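Local structure of malonyl-CoA-[acyl-carrier-protein] transacylase (Coxiella burnetii, 3TQE) at residues Gln6-Val11 and Pro87-Met92; Thr72-Ile77 and Cys279-Lys284; Arg79-Leu84 and Thr309-Leu314; Val275-Gly280 and Leu299-Thr304. The protein probably transfers the malonyl group from malonyl-CoA to the holo-acyl carrier protein, supplying malonyl-ACP for fatty acid synthesis. All blocks are in the same frame, centred on the assembly; numbering follows the deposited sequence.

Contact 1. Residues Gln6-Val11 and Pro87-Met92; sequences QSFAFV and PKPQVM
Phe8 and Gln90 are joined by a two-way hydrogen-bonded grip. Phe8 N donates a hydrogen bond to the side-chain Gln90 OE1 at 2.9 Å, in the plane of the amide carbonyl, while Gln90 N returns a bond to Phe8 O. A bend at chi2 (59°) folds the glutamine back along its own backbone and delivers OE1 there. A water adds to the grip, donating to Gln6 O and to Gln90 OE1, so that one amide oxygen accepts two hydrogen bonds. Farther along, regular parallel strand pairing takes over: Phe10 N bonds Val91 O at 3.0 Å, and Met92 CA makes a C-H...O contact of 3.2 Å with Phe10 O.

The contacts of the Phe8 ring are mixed. Pro89 CA lies over one face, 3.7 Å from the ring centroid and 27° off its normal, a CH-pi contact; the carbonyl oxygen Pro87 O, which also accepts a bond from Trp81 NE1, faces the ring edge, 3.4 Å from Phe8 CZ. Pro89 CB touches both rings, Phe8 CE1 at 3.6 Å and Phe10 CD1 at 3.9 Å. On the opposite face of the sheet, Ala9 CB and Val91 CG1 touch at 3.6 Å, small enough to fit beneath helix 261-270.

Gln90 OE1 thus takes the place of a backbone acceptor for Phe8 N, and the rigid prolines give the aromatic rings a firm apolar surface where strand 91-94 enters the sheet.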
# COMPACT_ATOMS: atom_id res chain seq x y z
N GLN A 6 2.83 -12.07 -21.72
CA GLN A 6 1.86 -11.09 -21.36
C GLN A 6 2.57 -10.01 -20.55
O GLN A 6 3.41 -10.30 -19.70
CB GLN A 6 0.78 -11.75 -20.49
CG GLN A 6 -0.43 -10.87 -20.22
CD GLN A 6 -1.52 -10.94 -21.26
OE1 GLN A 6 -1.51 -11.80 -22.14
NE2 GLN A 6 -2.50 -10.02 -21.15
N SER A 7 2.22 -8.76 -20.80
CA SER A 7 2.68 -7.67 -19.98
C SER A 7 1.97 -7.73 -18.65
O SER A 7 0.82 -8.16 -18.58
CB SER A 7 2.44 -6.35 -20.70
OG SER A 7 3.01 -6.40 -22.01
N PHE A 8 2.66 -7.31 -17.59
CA PHE A 8 2.08 -7.40 -16.27
C PHE A 8 2.64 -6.36 -15.36
O PHE A 8 3.73 -5.83 -15.59
CB PHE A 8 2.26 -8.81 -15.67
CG PHE A 8 3.69 -9.18 -15.37
CD1 PHE A 8 4.16 -9.18 -14.08
CD2 PHE A 8 4.58 -9.51 -16.39
CE1 PHE A 8 5.49 -9.53 -13.79
CE2 PHE A 8 5.91 -9.86 -16.11
CZ PHE A 8 6.37 -9.86 -14.81
N ALA A 9 1.87 -6.11 -14.31
CA ALA A 9 2.23 -5.17 -13.29
C ALA A 9 2.29 -5.90 -11.97
O ALA A 9 1.54 -6.85 -11.76
CB ALA A 9 1.17 -4.09 -13.22
N PHE A 10 3.20 -5.47 -11.11
CA PHE A 10 3.16 -5.86 -9.72
C PHE A 10 2.52 -4.77 -8.90
O PHE A 10 2.84 -3.59 -9.04
CB PHE A 10 4.57 -6.08 -9.17
CG PHE A 10 5.05 -7.47 -9.27
CD1 PHE A 10 4.68 -8.30 -10.30
CD2 PHE A 10 5.86 -7.95 -8.31
CE1 PHE A 10 5.12 -9.59 -10.34
CE2 PHE A 10 6.32 -9.26 -8.37
CZ PHE A 10 5.95 -10.05 -9.39
N VAL A 11 1.59 -5.17 -8.05
CA VAL A 11 0.96 -4.28 -7.12
C VAL A 11 1.23 -4.74 -5.71
O VAL A 11 1.11 -5.91 -5.38
CB VAL A 11 -0.55 -4.08 -7.39
CG1 VAL A 11 -0.72 -3.39 -8.75
CG2 VAL A 11 -1.37 -5.38 -7.34
N PRO A 87 10.16 -13.04 -14.21
CA PRO A 87 10.72 -11.90 -14.91
C PRO A 87 10.30 -10.59 -14.27
O PRO A 87 9.43 -10.57 -13.40
CB PRO A 87 10.13 -12.07 -16.29
CG PRO A 87 8.84 -12.63 -16.08
CD PRO A 87 9.02 -13.60 -14.94
N LYS A 88 10.89 -9.51 -14.74
CA LYS A 88 10.57 -8.20 -14.18
C LYS A 88 9.22 -7.77 -14.70
O LYS A 88 8.91 -7.92 -15.88
CB LYS A 88 11.60 -7.14 -14.57
CG LYS A 88 12.98 -7.42 -14.12
CD LYS A 88 13.13 -7.25 -12.64
CE LYS A 88 14.61 -7.30 -12.29
NZ LYS A 88 14.88 -7.22 -10.85
N PRO A 89 8.41 -7.15 -13.84
CA PRO A 89 7.18 -6.58 -14.33
C PRO A 89 7.47 -5.36 -15.20
O PRO A 89 8.54 -4.78 -15.13
CB PRO A 89 6.47 -6.12 -13.06
CG PRO A 89 7.51 -5.93 -12.13
CD PRO A 89 8.58 -6.93 -12.40
N GLN A 90 6.48 -4.97 -15.97
CA GLN A 90 6.59 -3.78 -16.78
C GLN A 90 6.41 -2.52 -15.99
O GLN A 90 6.93 -1.48 -16.35
CB GLN A 90 5.56 -3.83 -17.90
CG GLN A 90 6.04 -4.70 -19.04
CD GLN A 90 6.33 -6.12 -18.65
OE1 GLN A 90 5.42 -6.88 -18.36
NE2 GLN A 90 7.60 -6.50 -18.65
N VAL A 91 5.65 -2.62 -14.90
CA VAL A 91 5.39 -1.48 -14.04
C VAL A 91 5.04 -2.00 -12.66
O VAL A 91 4.60 -3.15 -12.50
CB VAL A 91 4.26 -0.61 -14.67
CG1 VAL A 91 2.97 -1.38 -14.71
CG2 VAL A 91 4.11 0.74 -14.00
N MSE A 92 5.23 -1.14 -11.68
CA MSE A 92 4.89 -1.44 -10.30
C MSE A 92 4.09 -0.32 -9.70
O MSE A 92 4.26 0.83 -10.08
CB MSE A 92 6.17 -1.61 -9.49
CG MSE A 92 7.01 -2.80 -9.89
SE MSE A 92 8.62 -2.82 -8.80
CE MSE A 92 9.48 -4.39 -9.49
O HOH W 1 5.92 -9.41 -19.63

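Contact 2. Residues Thr72-Ile77 and Cys279-Lys284; sequences TADVAI and CGPDNK
Over one face of the Asp74 carboxylate stands the backbone carbonyl of Cys279, its O 3.3 Å from Asp74 CG. Round the OD1 end gather carbons of the loop: Gly280 CA at 3.2 Å from Asp74 OD1, and the Pro281 ring, which lies at about a right angle to the aspartate side chain and brings CD to 3.3 Å from the same oxygen. Gly280 suits this place because it has no side chain to keep OD1 away from its CA, and because its fully extended backbone (phi 171°, psi 180°) is readily adopted by glycine.

One helical turn on, Ile77 slides its CD1 against the backbone, 3.4 Å from Gly280 C. Its other branch, CG2, meets Cys279 SG at 3.8 Å. The sulfur reaches the helix because it stands anti to its own backbone N (chi1 -165°), and this also sets Cys279 SG 3.5 Å from Asp74 O. Ala73, whose short CB leaves room for the proline, touches Pro281 CD. Farther along the segment, where helix 284-292 begins, Lys284 NZ and Asp282 OD2 form a salt bridge.

Asp74 also touches residues of the probable nucleophile elbow, and its side chain is about 10 Å from that of Ser96, predicted to be catalytic. No hydrogen bond crosses between the two segments. A carbonyl oxygen so near a buried carboxylate would, taken alone, disfavour negative charge and tend to raise the acid's pKa.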
# COMPACT_ATOMS: atom_id res chain seq x y z
N THR A 72 8.33 -5.91 4.59
CA THR A 72 9.16 -7.11 4.59
C THR A 72 8.45 -8.25 3.88
O THR A 72 9.05 -8.95 3.09
CB THR A 72 9.57 -7.45 6.02
OG1 THR A 72 10.28 -6.36 6.57
CG2 THR A 72 10.48 -8.68 6.05
N ALA A 73 7.17 -8.42 4.16
CA ALA A 73 6.39 -9.48 3.52
C ALA A 73 6.34 -9.27 2.01
O ALA A 73 6.53 -10.20 1.24
CB ALA A 73 4.99 -9.53 4.09
N ASP A 74 6.09 -8.03 1.60
CA ASP A 74 5.98 -7.74 0.18
C ASP A 74 7.32 -8.00 -0.50
O ASP A 74 7.37 -8.57 -1.58
CB ASP A 74 5.62 -6.27 -0.01
CG ASP A 74 4.17 -5.91 0.34
OD1 ASP A 74 3.37 -6.74 0.80
OD2 ASP A 74 3.86 -4.70 0.14
N VAL A 75 8.42 -7.54 0.09
CA VAL A 75 9.72 -7.74 -0.49
C VAL A 75 10.09 -9.22 -0.50
O VAL A 75 10.67 -9.72 -1.45
CB VAL A 75 10.76 -6.92 0.25
CG1 VAL A 75 12.15 -7.33 -0.15
CG2 VAL A 75 10.51 -5.45 -0.02
N ALA A 76 9.75 -9.94 0.56
CA ALA A 76 10.01 -11.39 0.59
C ALA A 76 9.34 -12.08 -0.58
O ALA A 76 9.94 -12.96 -1.20
CB ALA A 76 9.55 -11.97 1.91
N ILE A 77 8.11 -11.70 -0.85
CA ILE A 77 7.38 -12.34 -1.96
C ILE A 77 8.01 -11.97 -3.28
O ILE A 77 8.18 -12.82 -4.16
CB ILE A 77 5.90 -12.01 -1.91
CG1 ILE A 77 5.29 -12.76 -0.73
CG2 ILE A 77 5.21 -12.34 -3.24
CD1 ILE A 77 3.91 -12.32 -0.36
N CYS A 279 1.83 -8.60 -4.97
CA CYS A 279 3.10 -8.95 -4.39
C CYS A 279 3.08 -8.63 -2.91
O CYS A 279 3.68 -7.68 -2.45
CB CYS A 279 4.23 -8.25 -5.11
SG CYS A 279 5.84 -8.92 -4.76
N GLY A 280 2.37 -9.46 -2.18
CA GLY A 280 2.21 -9.28 -0.74
C GLY A 280 1.18 -10.25 -0.23
O GLY A 280 0.60 -11.04 -0.99
N PRO A 281 0.93 -10.21 1.06
CA PRO A 281 -0.09 -11.04 1.67
C PRO A 281 -1.49 -10.51 1.38
O PRO A 281 -1.67 -9.33 1.04
CB PRO A 281 0.22 -10.89 3.14
CG PRO A 281 0.77 -9.49 3.26
CD PRO A 281 1.52 -9.25 2.00
N ASP A 282 -2.48 -11.38 1.51
CA ASP A 282 -3.89 -11.06 1.38
C ASP A 282 -4.22 -10.76 -0.09
O ASP A 282 -3.36 -10.78 -0.94
CB ASP A 282 -4.30 -9.95 2.34
CG ASP A 282 -5.75 -10.06 2.82
OD1 ASP A 282 -6.55 -10.84 2.22
OD2 ASP A 282 -6.06 -9.32 3.78
N ASN A 283 -5.49 -10.52 -0.35
CA ASN A 283 -5.97 -10.29 -1.70
C ASN A 283 -6.77 -8.99 -1.79
O ASN A 283 -7.69 -8.87 -2.61
CB ASN A 283 -6.75 -11.49 -2.19
CG ASN A 283 -7.99 -11.76 -1.39
OD1 ASN A 283 -8.32 -11.04 -0.47
ND2 ASN A 283 -8.70 -12.84 -1.76
N LYS A 284 -6.40 -8.01 -0.96
CA LYS A 284 -7.13 -6.77 -0.91
C LYS A 284 -7.03 -6.01 -2.22
O LYS A 284 -8.01 -5.44 -2.68
CB LYS A 284 -6.64 -5.92 0.26
CG LYS A 284 -6.85 -6.55 1.61
CD LYS A 284 -8.28 -6.50 2.00
CE LYS A 284 -8.48 -6.82 3.48
NZ LYS A 284 -8.53 -8.29 3.68

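Contact 3. Residues Arg79-Leu84 and Thr309-Leu314. With EDO (1,2-ethanediol), chain D.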
# COMPACT_ATOMS: atom_id res chain seq x y z
N ARG A 79 11.10 -11.39 -3.76
CA ARG A 79 12.32 -12.15 -3.86
C ARG A 79 12.06 -13.61 -4.19
O ARG A 79 12.86 -14.23 -4.87
CB ARG A 79 13.07 -12.05 -2.56
CG ARG A 79 13.67 -10.68 -2.35
CD ARG A 79 14.35 -10.53 -1.05
NE ARG A 79 15.05 -9.27 -0.99
CZ ARG A 79 15.78 -8.89 0.04
NH1 ARG A 79 15.90 -9.67 1.11
NH2 ARG A 79 16.43 -7.73 -0.00
N CYS A 80 10.96 -14.14 -3.72
CA CYS A 80 10.56 -15.50 -4.09
C CYS A 80 10.18 -15.57 -5.57
O CYS A 80 10.54 -16.50 -6.25
CB CYS A 80 9.39 -15.96 -3.25
SG CYS A 80 9.81 -16.31 -1.55
N TRP A 81 9.45 -14.60 -6.06
CA TRP A 81 9.15 -14.50 -7.49
C TRP A 81 10.42 -14.55 -8.29
O TRP A 81 10.52 -15.33 -9.24
CB TRP A 81 8.42 -13.19 -7.76
CG TRP A 81 8.22 -12.85 -9.18
CD1 TRP A 81 9.01 -12.10 -9.94
CD2 TRP A 81 7.15 -13.26 -10.01
NE1 TRP A 81 8.51 -11.98 -11.19
CE2 TRP A 81 7.35 -12.68 -11.27
CE3 TRP A 81 5.99 -13.97 -9.79
CZ2 TRP A 81 6.47 -12.84 -12.30
CZ3 TRP A 81 5.12 -14.12 -10.83
CH2 TRP A 81 5.35 -13.54 -12.05
N GLU A 82 11.41 -13.74 -7.93
CA GLU A 82 12.64 -13.73 -8.69
C GLU A 82 13.40 -15.05 -8.56
O GLU A 82 13.91 -15.56 -9.56
CB GLU A 82 13.50 -12.54 -8.30
CG GLU A 82 12.84 -11.24 -8.72
CD GLU A 82 13.81 -10.15 -9.01
OE1 GLU A 82 14.69 -9.93 -8.16
OE2 GLU A 82 13.69 -9.51 -10.10
N ALA A 83 13.39 -15.63 -7.37
CA ALA A 83 14.10 -16.89 -7.11
C ALA A 83 13.53 -18.04 -7.89
O ALA A 83 14.26 -18.98 -8.24
CB ALA A 83 14.08 -17.21 -5.62
N LEU A 84 12.24 -17.98 -8.15
CA LEU A 84 11.52 -19.04 -8.85
C LEU A 84 11.49 -18.81 -10.36
O LEU A 84 10.85 -19.56 -11.09
CB LEU A 84 10.13 -19.20 -8.28
CG LEU A 84 10.15 -19.84 -6.89
CD1 LEU A 84 8.83 -19.60 -6.19
CD2 LEU A 84 10.43 -21.34 -7.00
N THR A 309 2.60 -20.85 -10.92
CA THR A 309 1.42 -20.72 -11.76
C THR A 309 1.37 -19.35 -12.45
O THR A 309 1.11 -19.25 -13.65
CB THR A 309 0.17 -20.92 -10.94
OG1 THR A 309 0.15 -22.28 -10.51
CG2 THR A 309 -1.09 -20.62 -11.70
N ALA A 310 1.64 -18.31 -11.67
CA ALA A 310 1.65 -16.95 -12.18
C ALA A 310 2.73 -16.79 -13.24
O ALA A 310 2.50 -16.13 -14.24
CB ALA A 310 1.84 -15.96 -11.04
N ILE A 311 3.92 -17.30 -12.99
CA ILE A 311 4.99 -17.19 -13.96
C ILE A 311 4.60 -17.89 -15.25
O ILE A 311 4.78 -17.37 -16.35
CB ILE A 311 6.30 -17.73 -13.41
CG1 ILE A 311 6.76 -16.90 -12.21
CG2 ILE A 311 7.36 -17.78 -14.50
CD1 ILE A 311 7.94 -17.50 -11.46
N LYS A 312 4.03 -19.07 -15.11
CA LYS A 312 3.63 -19.84 -16.27
C LYS A 312 2.56 -19.10 -17.07
O LYS A 312 2.56 -19.14 -18.31
CB LYS A 312 3.17 -21.23 -15.84
CG LYS A 312 2.99 -22.15 -17.00
CD LYS A 312 2.65 -23.57 -16.57
CE LYS A 312 2.66 -24.48 -17.79
NZ LYS A 312 2.25 -25.89 -17.46
N ARG A 313 1.65 -18.42 -16.40
CA ARG A 313 0.56 -17.70 -17.05
C ARG A 313 1.07 -16.67 -18.03
O ARG A 313 0.41 -16.39 -19.04
CB ARG A 313 -0.35 -17.06 -16.01
CG ARG A 313 -1.60 -16.51 -16.60
CD ARG A 313 -1.43 -15.06 -16.87
NE ARG A 313 -2.58 -14.52 -17.61
CZ ARG A 313 -2.64 -14.35 -18.93
NH1 ARG A 313 -1.64 -14.68 -19.73
NH2 ARG A 313 -3.74 -13.80 -19.44
N LEU A 314 2.26 -16.15 -17.80
CA LEU A 314 2.79 -15.10 -18.67
C LEU A 314 3.03 -15.59 -20.07
O LEU A 314 2.97 -14.81 -20.99
CB LEU A 314 4.07 -14.55 -18.09
CG LEU A 314 3.87 -13.79 -16.80
CD1 LEU A 314 5.23 -13.37 -16.29
CD2 LEU A 314 2.94 -12.58 -16.96
C1 EDO D . 14.51 -6.49 -3.52
O1 EDO D . 14.93 -7.83 -3.40
C2 EDO D . 15.71 -5.58 -3.36
O2 EDO D . 16.44 -5.89 -2.15
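Two helices pack together here near their C-terminal ends: Trp81 and Leu84, at the close of helix 63-83, meet Ala310 and Ile311 of helix 304-313 and the following Leu314. No hydrogen bond crosses between the segments, side chain meets side chain through carbon alone, and the indole supplies most of the contact. Ile311 CG1 lies over one face of the six-membered ring, 3.7 Å from its centroid and 20° off the normal, in a CH-pi contact displaced toward the rim near CZ3 and CH2. The two side chains run past one another in opposite directions. With CG anti to the backbone N (chi1 172°), the tryptophan extends out from its helix far enough to bridge backbones whose nearest CA atoms are 8.1 Å apart.

At the ring's edge, Ala310 CB meets CZ3 of Trp81 at 3.8 Å, the small alanine letting its helix come close, and Leu314 CD1 approaches CZ2 of the same residue at 4.2 Å. Ile311 continues past the indole, its CD1 coming to 3.6 Å from Leu84 O and also brushing Leu84 CB. Arg79 belongs to another side of the helix: its NE and NH2 each donate a nearly straight 2.8 Å bond, to O1 and O2 of a 1,2-ethanediol probably left from crystallisation, while NH1 bonds Gln39 and Thr36 of helix 31-44.

Trp81 NE1 is satisfied by Pro87 O, and its ring meets Phe10 edge-to-face. The indole therefore sits between helix 304-313 and the parallel sheet, touching Met277 of strand 275-278, with Ile307 of helix 304-313 packed alongside.

Contact 4. Residues Val275-Gly280 and Leu299-Thr304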
# COMPACT_ATOMS: atom_id res chain seq x y z
N VAL A 275 -2.87 -7.74 -16.55
CA VAL A 275 -2.51 -8.82 -15.65
C VAL A 275 -1.71 -8.19 -14.53
O VAL A 275 -0.76 -7.46 -14.76
CB VAL A 275 -1.65 -9.88 -16.33
CG1 VAL A 275 -1.20 -10.91 -15.34
CG2 VAL A 275 -2.46 -10.51 -17.45
N PHE A 276 -2.18 -8.42 -13.32
CA PHE A 276 -1.60 -7.83 -12.12
C PHE A 276 -1.21 -8.97 -11.20
O PHE A 276 -1.95 -9.94 -11.04
CB PHE A 276 -2.64 -6.97 -11.41
CG PHE A 276 -3.10 -5.79 -12.22
CD1 PHE A 276 -2.53 -4.54 -12.05
CD2 PHE A 276 -4.07 -5.94 -13.19
CE1 PHE A 276 -2.94 -3.47 -12.80
CE2 PHE A 276 -4.47 -4.84 -13.96
CZ PHE A 276 -3.90 -3.63 -13.77
N MSE A 277 -0.06 -8.84 -10.55
CA MSE A 277 0.36 -9.80 -9.54
C MSE A 277 0.38 -9.05 -8.24
O MSE A 277 0.97 -7.97 -8.17
CB MSE A 277 1.77 -10.31 -9.80
CG MSE A 277 1.84 -11.47 -10.67
SE MSE A 277 1.36 -10.93 -12.41
CE MSE A 277 1.79 -12.61 -13.30
N GLU A 278 -0.27 -9.61 -7.24
CA GLU A 278 -0.33 -8.99 -5.94
C GLU A 278 0.86 -9.48 -5.14
O GLU A 278 0.96 -10.66 -4.76
CB GLU A 278 -1.66 -9.28 -5.26
CG GLU A 278 -1.83 -8.58 -3.91
CD GLU A 278 -3.27 -8.24 -3.52
OE1 GLU A 278 -4.24 -8.77 -4.12
OE2 GLU A 278 -3.41 -7.41 -2.59
N CYS A 279 1.83 -8.60 -4.97
CA CYS A 279 3.10 -8.95 -4.39
C CYS A 279 3.08 -8.63 -2.91
O CYS A 279 3.68 -7.68 -2.45
CB CYS A 279 4.23 -8.25 -5.11
SG CYS A 279 5.84 -8.92 -4.76
N GLY A 280 2.37 -9.46 -2.18
CA GLY A 280 2.21 -9.28 -0.74
C GLY A 280 1.18 -10.25 -0.23
O GLY A 280 0.60 -11.04 -0.99
N LEU A 299 -3.24 -12.11 -9.92
CA LEU A 299 -2.73 -13.37 -9.47
C LEU A 299 -2.07 -13.24 -8.11
O LEU A 299 -1.29 -12.34 -7.88
CB LEU A 299 -1.71 -13.87 -10.46
CG LEU A 299 -2.29 -14.12 -11.86
CD1 LEU A 299 -1.17 -14.07 -12.90
CD2 LEU A 299 -2.99 -15.43 -11.87
N PRO A 300 -2.42 -14.13 -7.18
CA PRO A 300 -1.78 -14.15 -5.90
C PRO A 300 -0.42 -14.83 -5.96
O PRO A 300 -0.16 -15.67 -6.84
CB PRO A 300 -2.73 -14.98 -5.06
CG PRO A 300 -3.32 -15.90 -5.98
CD PRO A 300 -3.43 -15.19 -7.30
N LEU A 301 0.43 -14.50 -5.01
CA LEU A 301 1.81 -14.96 -5.00
C LEU A 301 2.24 -15.51 -3.65
O LEU A 301 3.41 -15.41 -3.29
CB LEU A 301 2.72 -13.83 -5.41
CG LEU A 301 2.57 -13.28 -6.82
CD1 LEU A 301 3.57 -12.15 -7.00
CD2 LEU A 301 2.77 -14.35 -7.89
N THR A 302 1.31 -16.06 -2.89
CA THR A 302 1.58 -16.34 -1.50
C THR A 302 2.06 -17.76 -1.21
O THR A 302 2.29 -18.12 -0.05
CB THR A 302 0.36 -16.03 -0.67
OG1 THR A 302 -0.78 -16.62 -1.29
CG2 THR A 302 0.17 -14.51 -0.55
N THR A 303 2.25 -18.56 -2.25
CA THR A 303 2.90 -19.86 -2.12
C THR A 303 3.72 -20.14 -3.35
O THR A 303 3.56 -19.49 -4.38
CB THR A 303 1.88 -21.01 -2.00
OG1 THR A 303 1.22 -21.20 -3.26
CG2 THR A 303 0.85 -20.77 -0.91
N THR A 304 4.61 -21.11 -3.24
CA THR A 304 5.47 -21.47 -4.34
C THR A 304 4.62 -21.88 -5.52
O THR A 304 4.90 -21.48 -6.64
CB THR A 304 6.45 -22.59 -3.94
OG1 THR A 304 7.30 -22.07 -2.92
CG2 THR A 304 7.28 -23.04 -5.10
O HOH W 2 -0.25 -12.36 -3.21
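Met277 and Leu299 lie side by side and point the same way from neighbouring parallel strands, the two strands of a beta-alpha-beta crossover that runs through helix 284-292. Their backbones are tied by Leu299 N to Phe276 O, 2.8 Å, and by Glu278 N to Leu299 O, 3.0 Å. The methionine is modelled as selenomethionine in two conformers; in the one described, the bend at chi2 (69°) brings Met277 SE alongside the leucine, 4.1 Å from Leu299 CD1, while the very short approach of its CE to that methyl is doubtful. The Val275 side chain crosses that of Leu299 at a slant, Val275 CG1 4.0 Å from Leu299 CD1.

Leu301, just past the strand, lies aslant to Met277, its CD1 3.8 Å from Met277 CB. Its branched end suits the apolar packing against Trp81, Ile77 and Ala310. Glu278 points to the opposite face of the sheet, CG anti to its backbone N (chi1 -177°), where its carboxylate accepts bonds from Leu285 N and Ala286 N at the start of helix 284-292, a fitting place for an acid.

At the end of the strand pairing a water bridges the backbones: it donates to Glu278 O at 2.6 Å and Gly280 O at 2.7 Å, and accepts from Leu301 N at 2.9 Å.

Overall arrangement
Contacts 1 and 4 lie in the same parallel sheet, joined through strands 9-12 and 275-278, which pair by backbone hydrogen bonds; each adds an outer strand, and each uses a polar group, a glutamine amide or a water, where regular pairing gives out. Contacts 2 and 3 share helix 63-83 and have no hydrogen bond across their segments. Contact 2, nearest the chain centre, is fully buried and sets a carboxylate against backbone; contact 3, farthest out, is hydrocarbon on indole. Contacts 2 and 4 overlap at Cys279 and Gly280, while Leu301 and Met277 of contact 4 also pack on contact 3. Contact 1 is the most solvent-exposed, at its proline-rich approach.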